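Local coordinates for protein aldehyde dehydrogenase (Bartonella henselae, PDB 3I44) that probably oxidises aldehydes to the corresponding carboxylic acids, with a nicotinamide adenine dinucleotide (NAD or NADP) as the electron acceptor, at residues N24-Y29 and P40-V45; E96-R101 and A123-G128; D104-I109 and D118-A123; W173-V178 and M205-I210; L180-A185 and C190-K195. The protein carries 1 engineered substitution. All blocks are in the same frame, centred on the assembly; numbering follows the deposited sequence.

Contact 1: N24-Y29 and P40-V45; sequences NKRKFY and PHDLYV
R26 and D42 join the two segments by a salt bridge on the protein surface. The arginine grips the carboxylate side-on with two nitrogens, each taking its own oxygen. R26 NE donates to D42 OD1 over 2.9 Å, on the syn side but well out of the carboxylate plane. R26 NH2 to D42 OD2, at 2.5 Å, is the shorter of the two bonds, and its exact length is doubtful. Both oxygens sit near the guanidinium plane, but the two flat groups are turned 50° apart, and NH2 comes to OD2 from above the carboxylate plane. The pairing is therefore twisted rather than coplanar. An extended arginine chain from CG to NE carries the charge across to the aspartate.

A weak hydrogen bond holds the other side of the arginine. R26 NH1 reaches OD1 of N24 at 3.0 Å with a bent angle of 138°, so the guanidinium has a partner on each of its three nitrogens, the third weak.

Backbone pairing explains the spacing. Strands 23-30 and 42-47 are not neighbours in their mixed sheet; strand 52-58 runs between them, with K25 bonded to V56 and L43 to I57. The side chains of R26 and D42 both touch V56, so the bridge passes over the middle strand. At this exposed place water probably screens the charges in part, while the two-point grip fixes how the guanidinium is turned.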
# COMPACT_ATOMS: atom_id res chain seq x y z
N ASN A 24 28.48 -27.10 -6.82
CA ASN A 24 27.19 -27.73 -7.11
C ASN A 24 26.15 -27.20 -6.13
O ASN A 24 26.16 -27.57 -4.95
CB ASN A 24 27.30 -29.25 -6.98
CG ASN A 24 26.08 -29.99 -7.52
OD1 ASN A 24 25.05 -29.41 -7.87
ND2 ASN A 24 26.21 -31.31 -7.60
N LYS A 25 25.23 -26.36 -6.61
CA LYS A 25 24.29 -25.65 -5.74
C LYS A 25 22.87 -25.71 -6.31
O LYS A 25 22.14 -24.71 -6.37
CB LYS A 25 24.76 -24.20 -5.57
CG LYS A 25 26.03 -24.06 -4.73
CD LYS A 25 25.77 -24.33 -3.23
CE LYS A 25 27.09 -24.27 -2.46
NZ LYS A 25 26.95 -24.66 -1.00
N ARG A 26 22.48 -26.92 -6.69
CA ARG A 26 21.25 -27.14 -7.43
C ARG A 26 20.03 -27.27 -6.52
O ARG A 26 18.92 -27.31 -7.02
CB ARG A 26 21.35 -28.43 -8.28
CG ARG A 26 22.25 -28.34 -9.52
CD ARG A 26 22.08 -29.62 -10.35
NE ARG A 26 22.75 -29.55 -11.64
CZ ARG A 26 24.06 -29.74 -11.81
NH1 ARG A 26 24.87 -29.99 -10.79
NH2 ARG A 26 24.57 -29.67 -13.04
N LYS A 27 20.25 -27.39 -5.21
CA LYS A 27 19.18 -27.76 -4.31
C LYS A 27 18.44 -26.49 -3.83
O LYS A 27 18.97 -25.37 -3.95
CB LYS A 27 19.71 -28.55 -3.11
CG LYS A 27 20.19 -30.01 -3.44
CD LYS A 27 20.64 -30.71 -2.14
CE LYS A 27 21.52 -31.95 -2.38
NZ LYS A 27 20.77 -32.95 -3.15
N PHE A 28 17.20 -26.71 -3.36
CA PHE A 28 16.35 -25.69 -2.72
C PHE A 28 16.21 -26.01 -1.23
O PHE A 28 16.40 -27.15 -0.84
CB PHE A 28 14.97 -25.65 -3.38
CG PHE A 28 14.98 -25.37 -4.86
CD1 PHE A 28 15.96 -24.58 -5.43
CD2 PHE A 28 13.98 -25.87 -5.68
CE1 PHE A 28 15.97 -24.32 -6.79
CE2 PHE A 28 13.96 -25.60 -7.05
CZ PHE A 28 14.97 -24.83 -7.61
N TYR A 29 15.93 -25.01 -0.40
CA TYR A 29 15.75 -25.22 1.04
C TYR A 29 14.25 -25.10 1.36
O TYR A 29 13.66 -23.99 1.35
CB TYR A 29 16.60 -24.26 1.88
CG TYR A 29 16.55 -24.53 3.37
CD1 TYR A 29 17.27 -25.57 3.94
CD2 TYR A 29 15.79 -23.73 4.21
CE1 TYR A 29 17.24 -25.83 5.32
CE2 TYR A 29 15.75 -23.96 5.58
CZ TYR A 29 16.46 -25.02 6.13
OH TYR A 29 16.39 -25.24 7.49
N PRO A 40 15.33 -30.97 -13.32
CA PRO A 40 16.53 -30.16 -13.51
C PRO A 40 16.28 -29.00 -14.48
O PRO A 40 15.56 -29.15 -15.48
CB PRO A 40 17.54 -31.17 -14.06
CG PRO A 40 17.09 -32.48 -13.52
CD PRO A 40 15.60 -32.40 -13.53
N HIS A 41 16.81 -27.81 -14.14
CA HIS A 41 16.86 -26.67 -15.08
C HIS A 41 18.07 -25.87 -14.63
O HIS A 41 17.97 -24.97 -13.80
CB HIS A 41 15.56 -25.85 -15.05
CG HIS A 41 15.47 -24.80 -16.12
ND1 HIS A 41 14.47 -23.85 -16.15
CD2 HIS A 41 16.28 -24.53 -17.18
CE1 HIS A 41 14.66 -23.05 -17.19
NE2 HIS A 41 15.73 -23.46 -17.85
N ASP A 42 19.23 -26.29 -15.14
CA ASP A 42 20.54 -25.80 -14.68
C ASP A 42 20.81 -24.37 -15.14
O ASP A 42 20.43 -23.97 -16.25
CB ASP A 42 21.67 -26.69 -15.18
CG ASP A 42 21.82 -27.99 -14.39
OD1 ASP A 42 20.94 -28.29 -13.54
OD2 ASP A 42 22.83 -28.72 -14.62
N LEU A 43 21.45 -23.59 -14.28
CA LEU A 43 21.92 -22.26 -14.66
C LEU A 43 23.26 -22.04 -14.00
O LEU A 43 23.44 -22.31 -12.81
CB LEU A 43 20.89 -21.17 -14.29
CG LEU A 43 21.27 -19.72 -14.67
CD1 LEU A 43 21.40 -19.53 -16.17
CD2 LEU A 43 20.24 -18.74 -14.10
N TYR A 44 24.22 -21.61 -14.79
CA TYR A 44 25.53 -21.31 -14.25
C TYR A 44 25.45 -19.92 -13.63
O TYR A 44 24.84 -19.00 -14.21
CB TYR A 44 26.60 -21.34 -15.34
CG TYR A 44 26.99 -22.74 -15.74
CD1 TYR A 44 27.24 -23.72 -14.78
CD2 TYR A 44 27.10 -23.10 -17.09
CE1 TYR A 44 27.58 -25.01 -15.12
CE2 TYR A 44 27.47 -24.42 -17.46
CZ TYR A 44 27.70 -25.36 -16.46
OH TYR A 44 28.06 -26.67 -16.75
N VAL A 45 26.06 -19.79 -12.46
CA VAL A 45 26.32 -18.50 -11.87
C VAL A 45 27.69 -18.05 -12.37
O VAL A 45 28.68 -18.74 -12.15
CB VAL A 45 26.31 -18.58 -10.33
CG1 VAL A 45 26.56 -17.21 -9.72
CG2 VAL A 45 24.98 -19.14 -9.84

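Contact 2: E96-R101 and A123-G128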
# COMPACT_ATOMS: atom_id res chain seq x y z
N GLU A 96 24.40 -14.15 15.53
CA GLU A 96 25.60 -14.84 16.01
C GLU A 96 26.20 -15.74 14.92
O GLU A 96 27.40 -15.68 14.70
CB GLU A 96 25.30 -15.66 17.26
CG GLU A 96 26.41 -16.62 17.59
CD GLU A 96 26.18 -17.37 18.86
OE1 GLU A 96 25.03 -17.58 19.28
OE2 GLU A 96 27.19 -17.80 19.43
N ILE A 97 25.39 -16.54 14.25
CA ILE A 97 25.92 -17.41 13.20
C ILE A 97 26.33 -16.57 11.97
O ILE A 97 27.33 -16.86 11.33
CB ILE A 97 24.94 -18.56 12.84
CG1 ILE A 97 24.74 -19.49 14.05
CG2 ILE A 97 25.44 -19.30 11.63
CD1 ILE A 97 23.34 -20.11 14.14
N TYR A 98 25.58 -15.52 11.66
CA TYR A 98 25.92 -14.61 10.56
C TYR A 98 27.31 -14.03 10.74
O TYR A 98 28.10 -14.03 9.79
CB TYR A 98 24.90 -13.49 10.45
CG TYR A 98 25.04 -12.56 9.25
CD1 TYR A 98 24.31 -12.77 8.06
CD2 TYR A 98 25.85 -11.43 9.33
CE1 TYR A 98 24.42 -11.87 6.97
CE2 TYR A 98 25.95 -10.55 8.27
CZ TYR A 98 25.24 -10.78 7.09
OH TYR A 98 25.39 -9.87 6.06
N GLU A 99 27.62 -13.56 11.96
CA GLU A 99 28.94 -13.02 12.24
C GLU A 99 30.01 -14.11 12.12
O GLU A 99 31.09 -13.86 11.55
CB GLU A 99 29.04 -12.30 13.61
CG GLU A 99 28.37 -10.95 13.72
CD GLU A 99 28.96 -9.85 12.82
OE1 GLU A 99 30.01 -10.06 12.15
OE2 GLU A 99 28.37 -8.75 12.78
N LYS A 100 29.71 -15.30 12.62
CA LYS A 100 30.66 -16.41 12.50
C LYS A 100 30.97 -16.71 11.03
O LYS A 100 32.10 -17.02 10.69
CB LYS A 100 30.16 -17.68 13.21
CG LYS A 100 31.13 -18.89 13.07
CD LYS A 100 30.73 -20.07 13.96
CE LYS A 100 29.43 -20.69 13.48
NZ LYS A 100 29.08 -21.98 14.16
N ARG A 101 30.00 -16.53 10.15
CA ARG A 101 30.22 -16.87 8.74
C ARG A 101 30.49 -15.67 7.85
O ARG A 101 30.45 -15.79 6.61
CB ARG A 101 29.03 -17.69 8.26
CG ARG A 101 28.92 -19.00 9.02
CD ARG A 101 29.47 -20.15 8.21
NE ARG A 101 28.40 -21.05 7.83
CZ ARG A 101 28.40 -21.84 6.76
NH1 ARG A 101 27.34 -22.60 6.56
NH2 ARG A 101 29.40 -21.87 5.89
N ALA A 123 31.03 -3.59 3.86
CA ALA A 123 29.80 -2.94 3.45
C ALA A 123 28.77 -3.98 3.04
O ALA A 123 27.73 -4.06 3.66
CB ALA A 123 30.07 -1.94 2.36
N GLN A 124 29.06 -4.81 2.04
CA GLN A 124 28.05 -5.81 1.59
C GLN A 124 27.63 -6.72 2.75
O GLN A 124 26.43 -6.95 2.97
CB GLN A 124 28.56 -6.62 0.39
CG GLN A 124 28.72 -5.82 -0.91
CD GLN A 124 27.43 -5.73 -1.70
OE1 GLN A 124 26.40 -6.28 -1.29
NE2 GLN A 124 27.46 -5.02 -2.83
N THR A 125 28.59 -7.25 3.50
CA THR A 125 28.26 -8.17 4.57
C THR A 125 27.89 -7.42 5.87
O THR A 125 26.88 -7.71 6.46
CB THR A 125 29.38 -9.19 4.81
OG1 THR A 125 29.64 -9.92 3.60
CG2 THR A 125 28.97 -10.17 5.94
N ALA A 126 28.67 -6.44 6.25
CA ALA A 126 28.41 -5.67 7.46
C ALA A 126 27.05 -4.95 7.49
O ALA A 126 26.49 -4.85 8.55
CB ALA A 126 29.55 -4.62 7.70
N THR A 127 26.53 -4.46 6.36
CA THR A 127 25.20 -3.84 6.39
C THR A 127 24.11 -4.84 6.82
O THR A 127 23.18 -4.47 7.53
CB THR A 127 24.81 -3.10 5.07
OG1 THR A 127 24.81 -4.01 3.94
CG2 THR A 127 25.79 -1.99 4.85
N GLY A 128 24.28 -6.11 6.44
CA GLY A 128 23.40 -7.19 6.91
C GLY A 128 23.33 -7.25 8.42
O GLY A 128 22.21 -7.24 9.02
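Y98 reaches from helix 84-100 to T125 and G128 on helix 117-141 and carries nearly the whole contact. Its CB points at the partner helix, and with CG anti to the backbone N (chi1 -173°) the ring extends straight into the gap. The short helical segments run almost antiparallel, 165° between their directions, with axes 10.8 Å apart, a distance that the aromatic ring spans. Farther out, CE2 of Y98 comes within 3.8 Å of the methyl CG2 of T125, and CZ passes the same group a little farther off. The hydroxyl at the tip donates to the backbone: Y98 OH to T125 O is 2.7 Å. That acceptor lies at the ring edge, and OH meets it in the carbonyl plane on a lone pair. The same hydroxyl stands 3.4 Å from CA of G128, where the absence of a side chain allows so close an approach.

The carbonyl used is in a locally irregular stretch of helix, with a wider pi-type turn at 123-125, and also receives a weak bond from G128 N. T125 OG1 is engaged by A120 O, while I210 of helix 202-213 and M175 also pack on the tyrosine. The buried phenol O-H thus has its partner in a main-chain oxygen, T125 O, and this one polar bond ties the two helices together.

Contact 3: D104-I109 and D118-A123; sequences DMAKTI and DMALNA
A106 meets A120 and L121 where two successive helices, 102-113 and 117-141, come together after a short connection; this is a close helix-helix crossing built on small residues. The tight part centres on the two alanines. CB of A106 lies 3.7 Å from CA of L121, touching the main chain itself, and the CA atoms of A106 and L121 are 4.7 Å apart. With alanines at the closest point, the two backbones can approach this far. A106 CB and A120 CB are 4.2 Å apart, and I109 also points toward the partner helix from the buried side, without direct contact.

The outer side is looser. L121 is exposed and borders the contact through CB, 3.8 Å from A106 CB, while its CD1 stands about 4.0 Å from the same methyl. CG anti to the backbone N (chi1 -178°) places CD1 beside the A106 methyl at the exposed border. On the inner side, helix 202-213 and M175 cover M105, and T125 packs on A106 and I109. No hydrogen bond crosses between the segments; the closest approach is a carbon to a carbonyl, with CB of A120 resting 3.4 Å from the oxygen A106 O.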
# COMPACT_ATOMS: atom_id res chain seq x y z
N ASP A 104 33.08 -16.01 4.93
CA ASP A 104 32.48 -16.88 3.89
C ASP A 104 31.48 -16.08 3.07
O ASP A 104 31.42 -16.19 1.84
CB ASP A 104 31.73 -18.08 4.52
CG ASP A 104 32.67 -19.17 5.03
OD1 ASP A 104 33.84 -19.20 4.61
OD2 ASP A 104 32.23 -19.99 5.87
N MET A 105 30.71 -15.24 3.75
CA MET A 105 29.70 -14.41 3.07
C MET A 105 30.32 -13.35 2.17
O MET A 105 29.89 -13.18 1.00
CB MET A 105 28.76 -13.77 4.11
CG MET A 105 27.60 -12.98 3.50
SD MET A 105 26.44 -14.01 2.61
CE MET A 105 25.57 -14.84 3.95
N ALA A 106 31.34 -12.66 2.68
CA ALA A 106 32.09 -11.69 1.88
C ALA A 106 32.69 -12.32 0.61
O ALA A 106 32.62 -11.75 -0.48
CB ALA A 106 33.21 -11.05 2.73
N LYS A 107 33.35 -13.46 0.75
CA LYS A 107 33.96 -14.15 -0.41
C LYS A 107 32.88 -14.57 -1.43
O LYS A 107 33.08 -14.42 -2.63
CB LYS A 107 34.80 -15.36 0.05
N THR A 108 31.74 -15.07 -0.93
CA THR A 108 30.64 -15.52 -1.79
C THR A 108 30.08 -14.33 -2.58
O THR A 108 29.92 -14.39 -3.81
CB THR A 108 29.57 -16.16 -0.97
OG1 THR A 108 30.11 -17.26 -0.24
CG2 THR A 108 28.41 -16.65 -1.84
N ILE A 109 29.82 -13.23 -1.88
CA ILE A 109 29.30 -12.04 -2.55
C ILE A 109 30.27 -11.50 -3.58
O ILE A 109 29.88 -11.22 -4.72
CB ILE A 109 28.92 -10.94 -1.54
CG1 ILE A 109 27.71 -11.41 -0.70
CG2 ILE A 109 28.66 -9.61 -2.31
CD1 ILE A 109 27.30 -10.46 0.49
N ASP A 118 37.38 -6.25 0.13
CA ASP A 118 37.36 -5.43 1.34
C ASP A 118 35.96 -4.89 1.58
O ASP A 118 35.40 -5.04 2.68
CB ASP A 118 38.34 -4.25 1.26
CG ASP A 118 39.79 -4.68 1.28
OD1 ASP A 118 40.08 -5.85 1.66
OD2 ASP A 118 40.63 -3.83 0.88
N MET A 119 35.38 -4.28 0.54
CA MET A 119 34.03 -3.71 0.66
C MET A 119 32.97 -4.81 0.67
O MET A 119 31.90 -4.60 1.22
CB MET A 119 33.75 -2.60 -0.35
CG MET A 119 33.41 -3.04 -1.81
SD MET A 119 31.72 -3.58 -2.14
CE MET A 119 30.86 -2.00 -1.98
N ALA A 120 33.29 -6.00 0.14
CA ALA A 120 32.41 -7.16 0.26
C ALA A 120 32.23 -7.50 1.75
O ALA A 120 31.15 -7.92 2.18
CB ALA A 120 32.98 -8.40 -0.53
N LEU A 121 33.29 -7.39 2.54
CA LEU A 121 33.19 -7.62 4.00
C LEU A 121 32.63 -6.39 4.71
O LEU A 121 31.64 -6.51 5.43
CB LEU A 121 34.53 -8.02 4.62
CG LEU A 121 34.54 -8.34 6.12
CD1 LEU A 121 33.67 -9.59 6.42
CD2 LEU A 121 35.96 -8.57 6.65
N ASN A 122 33.23 -5.21 4.52
CA ASN A 122 32.92 -4.06 5.38
C ASN A 122 31.63 -3.29 5.01
O ASN A 122 31.21 -2.43 5.76
CB ASN A 122 34.11 -3.10 5.52
CG ASN A 122 34.44 -2.35 4.24
OD1 ASN A 122 33.54 -1.90 3.48
ND2 ASN A 122 35.76 -2.14 4.01
N ALA A 123 31.03 -3.59 3.86
CA ALA A 123 29.80 -2.94 3.45
C ALA A 123 28.77 -3.98 3.04
O ALA A 123 27.73 -4.06 3.66
CB ALA A 123 30.07 -1.94 2.36

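Contact 4: W173-V178 and M205-I210; sequences WPMNQV and MLFAEI
A Met-aromatic contact between M175 and F207, joined by a CH-pi contact from V178, packs helix 174-188 against helix 202-213 in what is probably the Rossmann-like cofactor-binding part of the aldehyde dehydrogenase fold. F207 is the shared target. Its CB points toward helix 174-188, and with CG anti to the backbone N (chi1 -174°) the ring presents one side to both partners, V178 over the face and M175 displaced outward near CD1.

V178 covers that face. Its CG1 is 4.0 Å from the ring centroid and 22° off the ring normal, displaced toward the rim, where CD2 of F207 lies 3.7 Å away. The valine and the phenylalanine run alongside each other in opposite senses.

M175 approaches obliquely, neither over the face nor at the edge: SD is 4.7 Å from the centroid, 50° off the normal, and 3.8 Å from CD1 of F207. The methionine chain bends at chi2 and chi3, which brings CE within 4.0 Å of F207 CB. Around this group, I210 packs on I97 and L206 on D104, so the contact continues into helices 84-100 and 102-113.

No hydrogen bond crosses between the segments. The join rests on dispersion, with a soft sulfur and a methyl pressed on a polarisable ring, which suits a fully buried place where a polar atom would need a partner of its own.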
# COMPACT_ATOMS: atom_id res chain seq x y z
N TRP A 173 23.05 -5.57 -3.78
CA TRP A 173 23.40 -5.46 -2.38
C TRP A 173 22.68 -6.63 -1.68
O TRP A 173 21.76 -6.43 -0.85
CB TRP A 173 22.94 -4.10 -1.83
CG TRP A 173 23.84 -2.96 -2.14
CD1 TRP A 173 23.67 -2.01 -3.10
CD2 TRP A 173 25.02 -2.60 -1.45
NE1 TRP A 173 24.69 -1.08 -3.06
CE2 TRP A 173 25.54 -1.44 -2.05
CE3 TRP A 173 25.70 -3.16 -0.36
CZ2 TRP A 173 26.70 -0.83 -1.60
CZ3 TRP A 173 26.87 -2.55 0.08
CH2 TRP A 173 27.35 -1.40 -0.54
N PRO A 174 23.07 -7.86 -2.03
CA PRO A 174 22.23 -9.03 -1.71
C PRO A 174 21.87 -9.22 -0.21
O PRO A 174 20.72 -9.44 0.09
CB PRO A 174 23.03 -10.22 -2.26
CG PRO A 174 24.40 -9.68 -2.62
CD PRO A 174 24.24 -8.21 -2.87
N MET A 175 22.83 -9.15 0.70
CA MET A 175 22.56 -9.37 2.12
C MET A 175 21.88 -8.17 2.74
O MET A 175 21.08 -8.35 3.66
CB MET A 175 23.83 -9.70 2.93
CG MET A 175 24.16 -11.15 3.06
SD MET A 175 22.79 -12.22 3.48
CE MET A 175 22.37 -12.82 1.84
N ASN A 176 22.18 -6.97 2.25
CA ASN A 176 21.42 -5.80 2.64
C ASN A 176 19.91 -6.09 2.41
O ASN A 176 19.10 -6.03 3.34
CB ASN A 176 21.88 -4.59 1.81
CG ASN A 176 21.24 -3.30 2.24
OD1 ASN A 176 20.28 -2.79 1.60
ND2 ASN A 176 21.80 -2.70 3.28
N GLN A 177 19.59 -6.48 1.18
CA GLN A 177 18.22 -6.65 0.74
C GLN A 177 17.53 -7.88 1.35
O GLN A 177 16.37 -7.81 1.72
CB GLN A 177 18.19 -6.60 -0.82
CG GLN A 177 18.70 -5.24 -1.35
CD GLN A 177 19.41 -5.30 -2.73
OE1 GLN A 177 19.98 -6.34 -3.11
NE2 GLN A 177 19.36 -4.18 -3.48
N VAL A 178 18.26 -8.99 1.53
CA VAL A 178 17.70 -10.18 2.16
C VAL A 178 17.41 -9.94 3.65
O VAL A 178 16.32 -10.27 4.12
CB VAL A 178 18.62 -11.42 2.00
CG1 VAL A 178 18.20 -12.55 2.91
CG2 VAL A 178 18.65 -11.86 0.52
N MET A 205 21.73 -18.44 -0.45
CA MET A 205 21.79 -19.87 -0.09
C MET A 205 22.62 -20.07 1.18
O MET A 205 22.27 -20.87 2.03
CB MET A 205 22.35 -20.69 -1.27
CG MET A 205 21.38 -20.63 -2.43
SD MET A 205 21.91 -21.52 -3.89
CE MET A 205 21.66 -23.23 -3.35
N LEU A 206 23.71 -19.33 1.31
CA LEU A 206 24.49 -19.35 2.57
C LEU A 206 23.64 -18.79 3.74
O LEU A 206 23.67 -19.32 4.85
CB LEU A 206 25.82 -18.59 2.42
CG LEU A 206 26.72 -18.39 3.65
CD1 LEU A 206 27.03 -19.75 4.38
CD2 LEU A 206 28.04 -17.61 3.24
N PHE A 207 22.87 -17.74 3.49
CA PHE A 207 21.96 -17.19 4.50
C PHE A 207 20.97 -18.27 4.93
O PHE A 207 20.68 -18.43 6.13
CB PHE A 207 21.24 -15.95 3.99
CG PHE A 207 20.41 -15.27 5.03
CD1 PHE A 207 21.01 -14.43 5.96
CD2 PHE A 207 19.05 -15.45 5.08
CE1 PHE A 207 20.25 -13.78 6.94
CE2 PHE A 207 18.28 -14.80 6.05
CZ PHE A 207 18.89 -13.96 6.97
N ALA A 208 20.50 -19.05 3.95
CA ALA A 208 19.66 -20.21 4.24
C ALA A 208 20.36 -21.16 5.20
O ALA A 208 19.74 -21.63 6.14
CB ALA A 208 19.25 -20.95 2.96
N GLU A 209 21.63 -21.48 4.94
CA GLU A 209 22.40 -22.33 5.85
C GLU A 209 22.54 -21.72 7.24
O GLU A 209 22.59 -22.44 8.22
CB GLU A 209 23.80 -22.60 5.32
CG GLU A 209 23.87 -23.43 4.06
CD GLU A 209 25.32 -23.63 3.60
OE1 GLU A 209 26.20 -23.85 4.43
OE2 GLU A 209 25.60 -23.51 2.41
N ILE A 210 22.71 -20.40 7.31
CA ILE A 210 22.74 -19.71 8.60
C ILE A 210 21.45 -19.98 9.39
O ILE A 210 21.52 -20.37 10.56
CB ILE A 210 23.05 -18.24 8.43
CG1 ILE A 210 24.51 -18.11 7.97
CG2 ILE A 210 22.88 -17.43 9.76
CD1 ILE A 210 24.90 -16.76 7.33

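Contact 5: L180-A185 and C190-K195; sequences LKVIPA and CTMVLK
M192 from strand 191-195 pushes its thioether into a hollow between V182 and A185 on helix 174-188, in the beta-alpha-beta unit made by strand 156-168, the helix and strand 191-195. Its CB points toward the helix, but the chain then folds over at chi2 and chi3, so that sulfur and methyl lie against the helical surface instead of running straight out. SD takes the shoulder of the hollow, 3.8 Å from V182 CG1, the methionine and valine chains crossing at about a right angle. The terminal CE fills the floor, 3.6 Å from A185 CB, a methyl small enough to let the thioether sink in. L194 also faces the helix farther along, without close contact.

At the other end C190 nestles by the same alanine. Its CB lies 3.4 Å from A185 O and 4.3 Å from A185 CB. The backbone closes the corner here: C190 N donates to A185 O over 3.0 Å, at 143°. The helix is kinked nearby at P184, whose nitrogen has no proton to give to the turn before. F488 packs on A185 and I162 on C190.

Apolar filling thus holds the helix over the sheet, and one main-chain hydrogen bond, from C190 N to A185 O, spans the end of the helix and ties the start of the strand to its last turns.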
# COMPACT_ATOMS: atom_id res chain seq x y z
N LEU A 180 16.88 -7.09 5.22
CA LEU A 180 15.76 -6.14 5.30
C LEU A 180 14.39 -6.80 5.14
O LEU A 180 13.41 -6.24 5.59
CB LEU A 180 15.91 -5.02 4.28
CG LEU A 180 16.89 -3.90 4.68
CD1 LEU A 180 17.04 -2.93 3.48
CD2 LEU A 180 16.55 -3.16 6.02
N LYS A 181 14.31 -7.98 4.52
CA LYS A 181 13.03 -8.63 4.33
C LYS A 181 12.81 -9.78 5.28
O LYS A 181 11.75 -9.87 5.85
CB LYS A 181 12.89 -9.11 2.89
CG LYS A 181 12.90 -7.94 1.89
CD LYS A 181 12.59 -8.46 0.48
CE LYS A 181 12.91 -7.42 -0.56
NZ LYS A 181 11.98 -6.22 -0.49
N VAL A 182 13.79 -10.66 5.45
CA VAL A 182 13.55 -11.90 6.19
C VAL A 182 13.43 -11.65 7.71
O VAL A 182 12.63 -12.27 8.37
CB VAL A 182 14.68 -12.92 5.95
CG1 VAL A 182 14.55 -14.08 6.91
CG2 VAL A 182 14.67 -13.39 4.48
N ILE A 183 14.27 -10.77 8.24
CA ILE A 183 14.27 -10.49 9.68
C ILE A 183 12.96 -9.88 10.16
O ILE A 183 12.43 -10.36 11.13
CB ILE A 183 15.51 -9.64 10.11
CG1 ILE A 183 16.80 -10.38 9.75
CG2 ILE A 183 15.44 -9.29 11.60
CD1 ILE A 183 17.02 -11.79 10.41
N PRO A 184 12.43 -8.81 9.52
CA PRO A 184 11.16 -8.29 10.07
C PRO A 184 9.98 -9.27 9.88
O PRO A 184 9.06 -9.29 10.70
CB PRO A 184 10.96 -6.96 9.33
CG PRO A 184 11.79 -7.06 8.10
CD PRO A 184 12.98 -7.92 8.49
N ALA A 185 10.06 -10.12 8.84
CA ALA A 185 9.01 -11.12 8.60
C ALA A 185 9.02 -12.17 9.71
O ALA A 185 7.97 -12.55 10.23
CB ALA A 185 9.17 -11.76 7.18
N CYS A 190 5.43 -14.03 10.62
CA CYS A 190 5.15 -14.56 9.28
C CYS A 190 6.05 -15.73 8.95
O CYS A 190 7.14 -15.84 9.49
CB CYS A 190 5.35 -13.49 8.22
SG CYS A 190 4.24 -12.12 8.33
N THR A 191 5.62 -16.56 8.01
CA THR A 191 6.48 -17.53 7.32
C THR A 191 6.63 -17.04 5.87
O THR A 191 5.91 -16.12 5.41
CB THR A 191 5.88 -18.95 7.39
OG1 THR A 191 4.64 -18.95 6.70
CG2 THR A 191 5.63 -19.38 8.87
N MET A 192 7.59 -17.59 5.13
CA MET A 192 8.02 -16.92 3.89
C MET A 192 8.65 -17.85 2.87
O MET A 192 9.23 -18.86 3.23
CB MET A 192 9.03 -15.79 4.20
CG MET A 192 10.31 -16.27 4.85
SD MET A 192 10.98 -15.10 6.08
CE MET A 192 9.80 -15.33 7.40
N VAL A 193 8.54 -17.45 1.60
CA VAL A 193 9.32 -18.03 0.52
C VAL A 193 10.14 -16.92 -0.11
O VAL A 193 9.61 -15.90 -0.57
CB VAL A 193 8.45 -18.71 -0.55
CG1 VAL A 193 9.36 -19.30 -1.69
CG2 VAL A 193 7.62 -19.82 0.10
N LEU A 194 11.46 -17.11 -0.08
CA LEU A 194 12.42 -16.20 -0.69
C LEU A 194 12.88 -16.77 -2.05
O LEU A 194 13.25 -17.96 -2.14
CB LEU A 194 13.63 -16.02 0.22
CG LEU A 194 14.87 -15.29 -0.37
CD1 LEU A 194 14.55 -13.85 -0.68
CD2 LEU A 194 16.09 -15.39 0.56
N LYS A 195 12.81 -15.95 -3.08
CA LYS A 195 13.48 -16.24 -4.36
C LYS A 195 14.57 -15.21 -4.57
O LYS A 195 14.28 -14.05 -4.89
CB LYS A 195 12.50 -16.17 -5.54
CG LYS A 195 13.15 -16.60 -6.88
CD LYS A 195 12.52 -15.94 -8.10
CE LYS A 195 13.07 -14.55 -8.33
NZ LYS A 195 14.54 -14.53 -8.62

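Contact 1 stands apart as a surface salt bridge on a mixed sheet, while contacts 2 to 5 are buried and mostly apolar. Contacts 2 and 3 share helix 117-141 and A123, with contact 3 nested inside the loop that contact 2 closes; one buries a tyrosine hydroxyl, the other two alanines. Contacts 4 and 5 share helix 174-188, and contact 5 lies inside the loop of contact 4. F207 CE2 comes to 3.9 Å from V182 CG1, joining these two. R101 and E209 form a salt bridge between contacts 2 and 4, and M205 of contact 4 touches the backbone of contact 1.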